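Local coordinates for hypothetical protein Atu0636 (Agrobacterium tumefaciens, PDB 2OZV) that probably transfers a methyl group from S-adenosylmethionine to a substrate not yet identified, as a predicted O-methyltransferase, at residues S30-D35 / H118-P123; A45-A50 / A73-R78; A50-A55 / V63-R68; K104-A109 / S157-S162. One frame throughout, in Å; residues are numbered along the deposited sequence. Where two conformers were deposited one is given.

Interaction 1 of 4, residues S30-D35 / H118-P123; sequences SLVADD and HVIMNP
A histidine-carboxylate hydrogen bond, His-118 to Asp-34, ties strand 116-121 to the loop that enters the first strand of the methyltransferase sheet. His-118 NE2 is the donor and Asp-34 OD2 the acceptor, at 2.8 Å. The bond is fairly straight, with an N-H...O angle of 163°. Asp-34 OD2 lies almost in the plane of the imidazole and uses its anti lone pair. The carboxylate itself is twisted against the ring, the two planes standing 63° apart. Asp-34 holds CG anti to its own backbone N (chi1 -170°), which carries the carboxylate across to the ring edge. OD2 also forms a salt bridge with Arg-36. Two donors therefore grip this buried oxygen, which would probably help to keep the carboxylate ionised.

Val-32 meets the ring over a face. Its CG1 methyl sits above the middle of the His-118 imidazole, 3.7 Å from the ring centroid and nearly on the normal. This is a CH-pi contact. The imidazole thus has a polar bond at its edge and a methyl over a face. The other branch of Val-32, CG2, meets CG2 of Ile-120 at 3.8 Å, so one valine bridges two residues on the same side of the strand.

The backbone of His-118 pairs with Arg-39 and Ala-41 of the neighbouring strand 38-42, and Ile-40 of that strand touches both Val-32 and His-118. Val-119 points to the other side of the sheet, where helix 148-159 packs against it.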
loop_
_atom_site.group_PDB
_atom_site.type_symbol
_atom_site.label_atom_id
_atom_site.label_comp_id
_atom_site.label_asym_id
_atom_site.label_seq_id
_atom_site.Cartn_x
_atom_site.Cartn_y
_atom_site.Cartn_z
ATOM N N SER B 30 -13.651 6.811 13.280
ATOM C CA SER B 30 -14.417 5.582 13.090
ATOM C C SER B 30 -13.569 4.335 13.350
ATOM O O SER B 30 -14.115 3.253 13.540
ATOM C CB SER B 30 -15.025 5.535 11.684
ATOM O OG SER B 30 -14.065 5.173 10.747
ATOM N N LEU B 31 -12.243 4.479 13.340
ATOM C CA LEU B 31 -11.342 3.342 13.614
ATOM C C LEU B 31 -11.343 2.852 15.066
ATOM O O LEU B 31 -10.858 1.761 15.348
ATOM C CB LEU B 31 -9.912 3.720 13.218
ATOM C CG LEU B 31 -9.757 4.026 11.721
ATOM C CD1 LEU B 31 -8.340 4.524 11.391
ATOM C CD2 LEU B 31 -10.052 2.724 10.897
ATOM N N VAL B 32 -11.855 3.674 15.980
ATOM C CA VAL B 32 -11.930 3.251 17.379
ATOM C C VAL B 32 -13.219 2.452 17.568
ATOM O O VAL B 32 -14.285 3.018 17.768
ATOM C CB VAL B 32 -11.885 4.459 18.346
ATOM C CG1 VAL B 32 -11.888 4.004 19.806
ATOM C CG2 VAL B 32 -10.637 5.320 18.047
ATOM N N ALA B 33 -13.090 1.132 17.471
ATOM C CA ALA B 33 -14.231 0.220 17.595
ATOM C C ALA B 33 -14.121 -0.504 18.929
ATOM O O ALA B 33 -13.654 -1.627 18.984
ATOM C CB ALA B 33 -14.245 -0.794 16.422
ATOM N N ASP B 34 -14.573 0.130 19.998
ATOM C CA ASP B 34 -14.285 -0.325 21.344
ATOM C C ASP B 34 -15.465 0.123 22.188
ATOM O O ASP B 34 -15.794 1.317 22.209
ATOM C CB ASP B 34 -12.991 0.357 21.828
ATOM C CG ASP B 34 -12.437 -0.224 23.139
ATOM O OD1 ASP B 34 -13.191 -0.812 23.955
ATOM O OD2 ASP B 34 -11.212 -0.086 23.352
ATOM N N ASP B 35 -16.106 -0.822 22.873
ATOM C CA ASP B 35 -17.263 -0.454 23.691
ATOM C C ASP B 35 -16.977 -0.419 25.200
ATOM O O ASP B 35 -17.900 -0.292 26.007
ATOM C CB ASP B 35 -18.486 -1.316 23.341
ATOM C CG ASP B 35 -18.966 -1.108 21.898
ATOM O OD1 ASP B 35 -18.900 0.033 21.364
ATOM O OD2 ASP B 35 -19.418 -2.101 21.298
ATOM N N HIS B 118 -6.008 3.533 23.080
ATOM C CA HIS B 118 -5.990 3.941 21.673
ATOM C C HIS B 118 -5.187 5.198 21.562
ATOM O O HIS B 118 -5.309 6.119 22.393
ATOM C CB HIS B 118 -7.418 4.252 21.174
ATOM C CG HIS B 118 -8.309 3.062 21.172
ATOM N ND1 HIS B 118 -8.444 2.238 20.074
ATOM C CD2 HIS B 118 -9.137 2.561 22.127
ATOM C CE1 HIS B 118 -9.279 1.254 20.364
ATOM N NE2 HIS B 118 -9.712 1.426 21.604
ATOM N N VAL B 119 -4.385 5.282 20.507
ATOM C CA VAL B 119 -3.805 6.555 20.106
ATOM C C VAL B 119 -4.188 6.797 18.651
ATOM O O VAL B 119 -4.008 5.912 17.817
ATOM C CB VAL B 119 -2.266 6.579 20.243
ATOM C CG1 VAL B 119 -1.713 7.919 19.821
ATOM C CG2 VAL B 119 -1.876 6.282 21.734
ATOM N N ILE B 120 -4.758 7.962 18.401
ATOM C CA ILE B 120 -5.148 8.355 17.056
ATOM C C ILE B 120 -4.377 9.554 16.545
ATOM O O ILE B 120 -4.013 10.472 17.307
ATOM C CB ILE B 120 -6.696 8.556 16.944
ATOM C CG1 ILE B 120 -7.169 9.876 17.573
ATOM C CG2 ILE B 120 -7.449 7.355 17.596
ATOM C CD1 ILE B 120 -8.718 10.072 17.494
HETATM N N MSE B 121 -4.139 9.601 15.227
HETATM C CA MSE B 121 -3.333 10.698 14.703
HETATM C C MSE B 121 -3.620 10.961 13.231
HETATM O O MSE B 121 -3.924 10.040 12.460
HETATM C CB MSE B 121 -1.821 10.402 14.887
HETATM C CG MSE B 121 -1.382 9.143 14.136
HETATM SE SE MSE B 121 0.574 8.838 14.421
HETATM C CE MSE B 121 0.640 8.504 16.301
ATOM N N ASN B 122 -3.493 12.229 12.861
ATOM C CA ASN B 122 -3.550 12.677 11.479
ATOM C C ASN B 122 -2.451 13.728 11.306
ATOM O O ASN B 122 -2.751 14.927 11.340
ATOM C CB ASN B 122 -4.909 13.297 11.174
ATOM C CG ASN B 122 -5.018 13.768 9.720
ATOM O OD1 ASN B 122 -4.113 13.539 8.921
ATOM N ND2 ASN B 122 -6.112 14.388 9.394
ATOM N N PRO B 123 -1.179 13.291 11.213
ATOM C CA PRO B 123 -0.117 14.304 11.224
ATOM C C PRO B 123 -0.158 15.192 9.994
ATOM O O PRO B 123 -0.567 14.751 8.922
ATOM C CB PRO B 123 1.179 13.489 11.264
ATOM C CG PRO B 123 0.827 12.182 10.789
ATOM C CD PRO B 123 -0.628 11.924 11.162
#

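Interaction 2 of 4, residues A45-A50 / A73-R78; sequences AGAGAA and AEFARR
Ala-47 meets helix 70-80 at two points, one buried and one near solvent. The closest touch is made by its methyl: CB of Ala-47 comes in at the edge of the Phe-75 ring, near its plane, 3.6 Å from CD2 and 3.7 Å from CE2. A chi1 of -177° swings the ring of Phe-75 away from its backbone N and lays it beside the loop. The inner part lies under this methyl, where the backbones draw near and the CA atoms of Ala-47 and Ala-76 are 4.9 Å apart. There the carbonyl O of Ala-47 lies 3.8 Å from CB of Ala-76, a buried methyl. No hydrogen bond crosses between the two segments; the touch is van der Waals.

Segment 45-50 belongs to the glycine-rich turn between strand 38-42 and helix 49-57. The sequence resembles the GxGxxA pattern of Rossmann-type folds. In related methyltransferases the equivalent loop lines the S-adenosylmethionine site, and probably does so here. Gly-48 takes the N-cap position of helix 49-57 with a positive phi of 78°. Gly-46, also part of the pattern, has an unusual extended backbone with phi 144°.

The loose side faces solvent. Phe-75 is exposed and sits at the margin, and in the crystal both it and Ala-47 also touch a neighbouring molecule.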
loop_
_atom_site.group_PDB
_atom_site.type_symbol
_atom_site.label_atom_id
_atom_site.label_comp_id
_atom_site.label_asym_id
_atom_site.label_seq_id
_atom_site.Cartn_x
_atom_site.Cartn_y
_atom_site.Cartn_z
ATOM N N ALA B 45 -3.261 16.551 14.747
ATOM C CA ALA B 45 -3.029 17.631 13.830
ATOM C C ALA B 45 -4.441 18.071 13.522
ATOM O O ALA B 45 -5.193 17.404 12.802
ATOM C CB ALA B 45 -2.293 17.171 12.602
ATOM N N GLY B 46 -4.808 19.173 14.153
ATOM C CA GLY B 46 -6.166 19.695 14.125
ATOM C C GLY B 46 -6.498 20.305 15.468
ATOM O O GLY B 46 -5.618 20.534 16.309
ATOM N N ALA B 47 -7.774 20.562 15.658
ATOM C CA ALA B 47 -8.251 21.246 16.830
ATOM C C ALA B 47 -9.142 20.273 17.595
ATOM O O ALA B 47 -10.157 20.681 18.169
ATOM C CB ALA B 47 -9.044 22.415 16.417
ATOM N N GLY B 48 -8.747 19.006 17.570
ATOM C CA GLY B 48 -9.484 17.919 18.232
ATOM C C GLY B 48 -10.741 17.342 17.583
ATOM O O GLY B 48 -11.471 16.609 18.242
ATOM N N ALA B 49 -10.981 17.646 16.306
ATOM C CA ALA B 49 -12.177 17.153 15.626
ATOM C C ALA B 49 -12.289 15.619 15.678
ATOM O O ALA B 49 -13.386 15.090 15.829
ATOM C CB ALA B 49 -12.213 17.636 14.179
ATOM N N ALA B 50 -11.169 14.922 15.520
ATOM C CA ALA B 50 -11.207 13.427 15.507
ATOM C C ALA B 50 -11.573 12.924 16.916
ATOM O O ALA B 50 -12.501 12.119 17.111
ATOM C CB ALA B 50 -9.883 12.828 15.061
ATOM N N ALA B 73 -4.183 24.934 21.770
ATOM C CA ALA B 73 -4.868 24.342 22.928
ATOM C C ALA B 73 -6.070 25.230 23.291
ATOM O O ALA B 73 -7.179 24.730 23.505
ATOM C CB ALA B 73 -3.907 24.212 24.102
ATOM N N GLU B 74 -5.818 26.538 23.351
ATOM C CA GLU B 74 -6.849 27.552 23.617
ATOM C C GLU B 74 -7.989 27.368 22.617
ATOM O O GLU B 74 -9.148 27.168 23.003
ATOM C CB GLU B 74 -6.248 28.971 23.552
ATOM C CG GLU B 74 -5.210 29.213 24.667
ATOM C CD GLU B 74 -4.661 30.629 24.771
ATOM O OE1 GLU B 74 -4.493 31.337 23.752
ATOM O OE2 GLU B 74 -4.365 31.035 25.911
ATOM N N PHE B 75 -7.639 27.379 21.331
ATOM C CA PHE B 75 -8.621 27.248 20.258
ATOM C C PHE B 75 -9.476 25.978 20.432
ATOM O O PHE B 75 -10.701 26.030 20.319
ATOM C CB PHE B 75 -7.949 27.236 18.881
ATOM C CG PHE B 75 -8.920 27.187 17.746
ATOM C CD1 PHE B 75 -9.516 28.363 17.270
ATOM C CD2 PHE B 75 -9.268 25.975 17.166
ATOM C CE1 PHE B 75 -10.438 28.319 16.214
ATOM C CE2 PHE B 75 -10.187 25.927 16.106
ATOM C CZ PHE B 75 -10.770 27.089 15.638
ATOM N N ALA B 76 -8.824 24.842 20.685
ATOM C CA ALA B 76 -9.536 23.581 20.907
ATOM C C ALA B 76 -10.499 23.687 22.104
ATOM O O ALA B 76 -11.651 23.255 22.020
ATOM C CB ALA B 76 -8.551 22.449 21.089
ATOM N N ARG B 77 -10.032 24.295 23.197
ATOM C CA ARG B 77 -10.873 24.474 24.388
ATOM C C ARG B 77 -12.103 25.322 24.085
ATOM O O ARG B 77 -13.200 25.006 24.543
ATOM C CB ARG B 77 -10.067 25.060 25.545
ATOM C CG ARG B 77 -9.057 24.102 26.095
ATOM C CD ARG B 77 -8.275 24.710 27.262
ATOM N NE ARG B 77 -7.216 23.782 27.649
ATOM C CZ ARG B 77 -5.923 24.074 27.605
ATOM N NH1 ARG B 77 -5.517 25.290 27.248
ATOM N NH2 ARG B 77 -5.039 23.157 27.965
ATOM N N ARG B 78 -11.931 26.389 23.296
ATOM C CA ARG B 78 -13.062 27.217 22.872
ATOM C C ARG B 78 -14.073 26.405 22.054
ATOM O O ARG B 78 -15.273 26.543 22.277
ATOM C CB ARG B 78 -12.579 28.441 22.075
ATOM C CG ARG B 78 -12.623 29.757 22.804
ATOM C CD ARG B 78 -11.565 29.859 23.878
ATOM N NE ARG B 78 -11.990 29.306 25.170
ATOM C CZ ARG B 78 -11.153 28.741 26.039
ATOM N NH1 ARG B 78 -9.851 28.652 25.750
ATOM N NH2 ARG B 78 -11.608 28.254 27.188
#

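Interaction 3 of 4, residues A50-A55 / V63-R68; sequences AGMAVA and VTLYER
With chi1 at 177°, Val-63 sends CG1 to the side opposite its backbone N and keeps CG2 beside that N, and both methyls reach Gly-51. Leu-65 places CG across from its carbonyl carbon (chi1 -54°), which points its two methyls at the same helix. The two residues belong to the beta-alpha-beta crossover of strand 38-42, helix 49-57 and strand 61-67, part of the Rossmann-like methyltransferase fold. Helix segment 50-55 and strand segment 63-67 run nearly antiparallel, at 173°, with axes 8.8 Å apart.

Gly-51 is the point where the helix comes down on the strand. Its CA is 3.9 Å from CG1 of Val-63. In the conformer described, CD2 of Leu-65 lies 3.8 Å from the same CA. The glycine backbone thus sits directly against two branched side chains. Its N-H is hydrogen-bonded to Asp-42 of the preceding strand, so the same residue touches both strands of the crossover.

Met-52, a selenomethionine, starts out pointing away from the strand. Its chain stays extended beyond CG, and its end comes back near the strand, where CE reaches CD1 of Leu-65. The two side chains cross at about a right angle. Phe-88 touches Met-52 from a nearby loop. On the inner side, Val-54 packs on Ile-40 and Ile-120. One turn along from Gly-51, CB of Ala-55 rests 4.1 Å from CG2 of Val-63.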
loop_
_atom_site.group_PDB
_atom_site.type_symbol
_atom_site.label_atom_id
_atom_site.label_comp_id
_atom_site.label_asym_id
_atom_site.label_seq_id
_atom_site.Cartn_x
_atom_site.Cartn_y
_atom_site.Cartn_z
ATOM N N ALA B 50 -11.169 14.922 15.520
ATOM C CA ALA B 50 -11.207 13.427 15.507
ATOM C C ALA B 50 -11.573 12.924 16.916
ATOM O O ALA B 50 -12.501 12.119 17.111
ATOM C CB ALA B 50 -9.883 12.828 15.061
ATOM N N GLY B 51 -10.823 13.400 17.916
ATOM C CA GLY B 51 -11.130 13.009 19.316
ATOM C C GLY B 51 -12.557 13.347 19.712
ATOM O O GLY B 51 -13.224 12.578 20.434
HETATM N N MSE B 52 -13.066 14.503 19.272
HETATM C CA MSE B 52 -14.449 14.862 19.556
HETATM C C MSE B 52 -15.430 13.898 18.903
HETATM O O MSE B 52 -16.424 13.532 19.516
HETATM C CB MSE B 52 -14.749 16.313 19.151
HETATM C CG MSE B 52 -13.912 17.264 19.965
HETATM SE SE MSE B 52 -14.278 19.148 19.502
HETATM C CE MSE B 52 -12.521 19.837 20.086
ATOM N N ALA B 53 -15.153 13.500 17.660
ATOM C CA ALA B 53 -16.027 12.559 16.959
ATOM C C ALA B 53 -16.029 11.185 17.649
ATOM O O ALA B 53 -17.079 10.522 17.703
ATOM C CB ALA B 53 -15.646 12.429 15.496
ATOM N N VAL B 54 -14.876 10.765 18.170
ATOM C CA VAL B 54 -14.806 9.524 18.951
ATOM C C VAL B 54 -15.698 9.668 20.214
ATOM O O VAL B 54 -16.553 8.822 20.484
ATOM C CB VAL B 54 -13.370 9.200 19.403
ATOM C CG1 VAL B 54 -13.398 7.969 20.318
ATOM C CG2 VAL B 54 -12.453 8.933 18.198
ATOM N N ALA B 55 -15.520 10.762 20.955
ATOM C CA ALA B 55 -16.289 10.957 22.211
ATOM C C ALA B 55 -17.793 11.044 21.966
ATOM O O ALA B 55 -18.600 10.552 22.771
ATOM C CB ALA B 55 -15.785 12.204 22.964
ATOM N N VAL B 63 -11.255 11.029 26.514
ATOM C CA VAL B 63 -10.345 11.503 25.455
ATOM C C VAL B 63 -9.382 12.575 25.931
ATOM O O VAL B 63 -9.802 13.508 26.623
ATOM C CB VAL B 63 -11.127 11.985 24.196
ATOM C CG1 VAL B 63 -10.186 12.564 23.103
ATOM C CG2 VAL B 63 -11.985 10.827 23.653
ATOM N N THR B 64 -8.105 12.450 25.544
ATOM C CA THR B 64 -7.121 13.481 25.815
ATOM C C THR B 64 -6.637 14.015 24.480
ATOM O O THR B 64 -6.122 13.240 23.660
ATOM C CB THR B 64 -5.927 12.953 26.640
ATOM O OG1 THR B 64 -6.427 12.393 27.850
ATOM C CG2 THR B 64 -4.947 14.082 27.036
ATOM N N LEU B 65 -6.805 15.317 24.281
ATOM C CA LEU B 65 -6.342 15.969 23.053
ATOM C C LEU B 65 -5.009 16.645 23.342
ATOM O O LEU B 65 -4.902 17.463 24.267
ATOM C CB LEU B 65 -7.356 17.014 22.520
ATOM C CG LEU B 65 -8.839 16.698 22.242
ATOM C CD1 LEU B 65 -9.621 17.961 21.816
ATOM C CD2 LEU B 65 -9.021 15.569 21.183
ATOM N N TYR B 66 -3.989 16.321 22.538
ATOM C CA TYR B 66 -2.683 16.970 22.689
ATOM C C TYR B 66 -2.424 17.995 21.600
ATOM O O TYR B 66 -2.554 17.694 20.410
ATOM C CB TYR B 66 -1.542 15.938 22.690
ATOM C CG TYR B 66 -1.549 15.063 23.921
ATOM C CD1 TYR B 66 -0.945 15.494 25.107
ATOM C CD2 TYR B 66 -2.140 13.788 23.891
ATOM C CE1 TYR B 66 -0.928 14.680 26.261
ATOM C CE2 TYR B 66 -2.133 12.959 25.052
ATOM C CZ TYR B 66 -1.513 13.416 26.212
ATOM O OH TYR B 66 -1.491 12.640 27.351
ATOM N N GLU B 67 -2.022 19.190 22.013
ATOM C CA GLU B 67 -1.670 20.279 21.104
ATOM C C GLU B 67 -0.273 20.780 21.455
ATOM O O GLU B 67 0.041 20.950 22.641
ATOM C CB GLU B 67 -2.664 21.453 21.260
ATOM C CG GLU B 67 -4.140 21.095 21.018
ATOM C CD GLU B 67 -4.456 20.820 19.551
ATOM O OE1 GLU B 67 -3.547 20.835 18.701
ATOM O OE2 GLU B 67 -5.632 20.573 19.252
ATOM N N ARG B 68 0.559 21.070 20.460
ATOM C CA ARG B 68 1.887 21.610 20.783
ATOM C C ARG B 68 1.803 23.047 21.314
ATOM O O ARG B 68 2.430 23.398 22.335
ATOM C CB ARG B 68 2.834 21.553 19.575
ATOM C CG ARG B 68 4.363 21.507 19.916
ATOM C CD ARG B 68 4.791 22.147 21.234
ATOM N NE ARG B 68 6.230 22.433 21.218
ATOM C CZ ARG B 68 6.901 23.101 22.161
ATOM N NH1 ARG B 68 8.209 23.293 22.019
ATOM N NH2 ARG B 68 6.279 23.572 23.239
#

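Interaction 4 of 4, residues K104-A109 / S157-S162; sequences KARVEA and SAIMVS
Arg-106 reaches across from helix 103-108 to Ala-158 and Ile-159, in the last part of helix 148-159. Along the second segment, Ser-157 comes first. Its carbonyl O accepts a hydrogen bond from NZ of Lys-211, and its side chain packs on Phe-186.

Ala-158 makes the main contact. Its CB lies over the centre of one guanidinium face of Arg-106, 3.3 Å above the plane. The distance from this CB to CZ of Arg-106 is 3.4 Å, and to NH2 it is the same. NE of Arg-106 is slightly farther from it, at 3.6 Å. The arginine chain leaves its helix extended (chi1 179°), then bends at chi3 (51°). The bend turns the flat face of the group toward the methyl. No hydrogen bond crosses between the two segments; here the guanidinium is met over its face.

Ile-159 follows. From here the chain passes through the short strand 160-161 to strand 164-170, which runs parallel to strand 116-121. Strand 116-121, helix 148-159 and strand 164-170 thus form a beta-alpha-beta unit of the Rossmann-like fold. CG2 of Ile-159 comes within 4.3 Å of CD of Arg-106, a looser touch on the aliphatic part of the arginine. The rest of the isoleucine packs on Phe-116 and Val-119.

Met-160, a selenomethionine, gives its carbonyl O to NZ of Lys-211, which so holds the carbonyls of Ser-157 and Met-160. Val-161 pairs with Phe-116 through the backbone, and its side chain touches His-117.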
loop_
_atom_site.group_PDB
_atom_site.type_symbol
_atom_site.label_atom_id
_atom_site.label_comp_id
_atom_site.label_asym_id
_atom_site.label_seq_id
_atom_site.Cartn_x
_atom_site.Cartn_y
_atom_site.Cartn_z
ATOM N N LYS B 104 11.772 11.093 29.910
ATOM C CA LYS B 104 11.206 11.771 31.070
ATOM C C LYS B 104 10.570 13.132 30.746
ATOM O O LYS B 104 9.596 13.540 31.387
ATOM C CB LYS B 104 12.274 11.914 32.163
ATOM C CG LYS B 104 11.811 12.622 33.428
ATOM C CD LYS B 104 10.640 11.903 34.096
ATOM C CE LYS B 104 9.807 12.872 34.914
ATOM N NZ LYS B 104 10.628 13.575 35.956
ATOM N N ALA B 105 11.150 13.830 29.769
ATOM C CA ALA B 105 10.587 15.072 29.237
ATOM C C ALA B 105 9.154 14.814 28.759
ATOM O O ALA B 105 8.245 15.602 29.037
ATOM C CB ALA B 105 11.443 15.590 28.081
ATOM N N ARG B 106 8.973 13.693 28.065
ATOM C CA ARG B 106 7.662 13.299 27.538
ATOM C C ARG B 106 6.647 13.124 28.666
ATOM O O ARG B 106 5.556 13.704 28.623
ATOM C CB ARG B 106 7.778 12.034 26.683
ATOM C CG ARG B 106 6.430 11.538 26.109
ATOM C CD ARG B 106 6.588 10.293 25.231
ATOM N NE ARG B 106 7.362 9.245 25.900
ATOM C CZ ARG B 106 8.392 8.573 25.366
ATOM N NH1 ARG B 106 8.799 8.780 24.109
ATOM N NH2 ARG B 106 9.014 7.658 26.102
ATOM N N VAL B 107 7.021 12.347 29.682
ATOM C CA VAL B 107 6.170 12.120 30.853
ATOM C C VAL B 107 5.826 13.428 31.578
ATOM O O VAL B 107 4.660 13.656 31.925
ATOM C CB VAL B 107 6.796 11.088 31.831
ATOM C CG1 VAL B 107 5.898 10.872 33.048
ATOM C CG2 VAL B 107 7.054 9.765 31.114
ATOM N N GLU B 108 6.838 14.278 31.788
ATOM C CA GLU B 108 6.667 15.574 32.455
ATOM C C GLU B 108 5.661 16.456 31.695
ATOM O O GLU B 108 4.877 17.190 32.309
ATOM C CB GLU B 108 8.028 16.280 32.580
ATOM C CG GLU B 108 8.003 17.657 33.262
ATOM C CD GLU B 108 8.467 17.637 34.719
ATOM O OE1 GLU B 108 9.655 17.306 34.981
ATOM O OE2 GLU B 108 7.650 17.990 35.604
ATOM N N ALA B 109 5.674 16.350 30.367
ATOM C CA ALA B 109 4.777 17.114 29.488
ATOM C C ALA B 109 3.324 16.627 29.524
ATOM O O ALA B 109 2.426 17.266 28.953
ATOM C CB ALA B 109 5.309 17.117 28.064
ATOM N N SER B 157 3.616 4.565 20.706
ATOM C CA SER B 157 4.022 3.321 21.340
ATOM C C SER B 157 4.308 3.531 22.830
ATOM O O SER B 157 3.841 2.750 23.656
ATOM C CB SER B 157 5.238 2.719 20.622
ATOM O OG SER B 157 5.640 1.512 21.255
ATOM N N ALA B 158 5.046 4.584 23.185
ATOM C CA ALA B 158 5.428 4.794 24.594
ATOM C C ALA B 158 4.223 4.982 25.527
ATOM O O ALA B 158 4.245 4.536 26.680
ATOM C CB ALA B 158 6.353 5.967 24.716
ATOM N N ILE B 159 3.186 5.647 25.018
ATOM C CA ILE B 159 2.038 6.036 25.850
ATOM C C ILE B 159 0.899 5.027 25.809
ATOM O O ILE B 159 -0.151 5.222 26.468
ATOM C CB ILE B 159 1.504 7.456 25.487
ATOM C CG1 ILE B 159 0.801 7.450 24.109
ATOM C CG2 ILE B 159 2.657 8.500 25.526
ATOM C CD1 ILE B 159 0.215 8.835 23.717
HETATM N N MSE B 160 1.092 3.977 25.008
HETATM C CA MSE B 160 0.090 2.930 24.806
HETATM C C MSE B 160 0.249 1.767 25.779
HETATM O O MSE B 160 1.352 1.276 25.988
HETATM C CB MSE B 160 0.198 2.356 23.395
HETATM C CG MSE B 160 -1.009 1.511 23.006
HETATM SE SE MSE B 160 -2.415 2.660 22.305
HETATM C CE MSE B 160 -1.494 3.110 20.651
ATOM N N VAL B 161 -0.864 1.271 26.311
ATOM C CA VAL B 161 -0.851 0.019 27.054
ATOM C C VAL B 161 -0.466 -1.120 26.091
ATOM O O VAL B 161 -0.641 -1.012 24.867
ATOM C CB VAL B 161 -2.216 -0.300 27.740
ATOM C CG1 VAL B 161 -2.676 0.861 28.634
ATOM C CG2 VAL B 161 -3.285 -0.632 26.696
ATOM N N SER B 162 0.059 -2.197 26.649
ATOM C CA SER B 162 0.381 -3.387 25.871
ATOM C C SER B 162 -0.849 -3.827 25.062
ATOM O O SER B 162 -1.961 -3.863 25.595
ATOM C CB SER B 162 0.831 -4.495 26.822
ATOM O OG SER B 162 1.288 -5.621 26.115
#

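How the interactions relate
Interactions 1 and 3 are buried, while interactions 2 and 4 are only partly buried. Interactions 2 and 3 both use helix 49-57 and share Ala-50. The first joins its glycine-rich start to helix 70-80, the second its body to strand 61-67. Interaction 1 meets interaction 3 where Ile-120 CD1 and Val-32 CG2 both pack on Val-54. Interactions 1 and 4 meet on the other side of strand 116-121, through Val-119 with Ile-159 and Met-160. Interactions 2 and 4 do not touch. The chemistry differs: interaction 1 adds a buried polar bond to its apolar contacts, interaction 3 is apolar, interaction 2 sets a methyl at a ring edge, and interaction 4 sets one over a guanidinium.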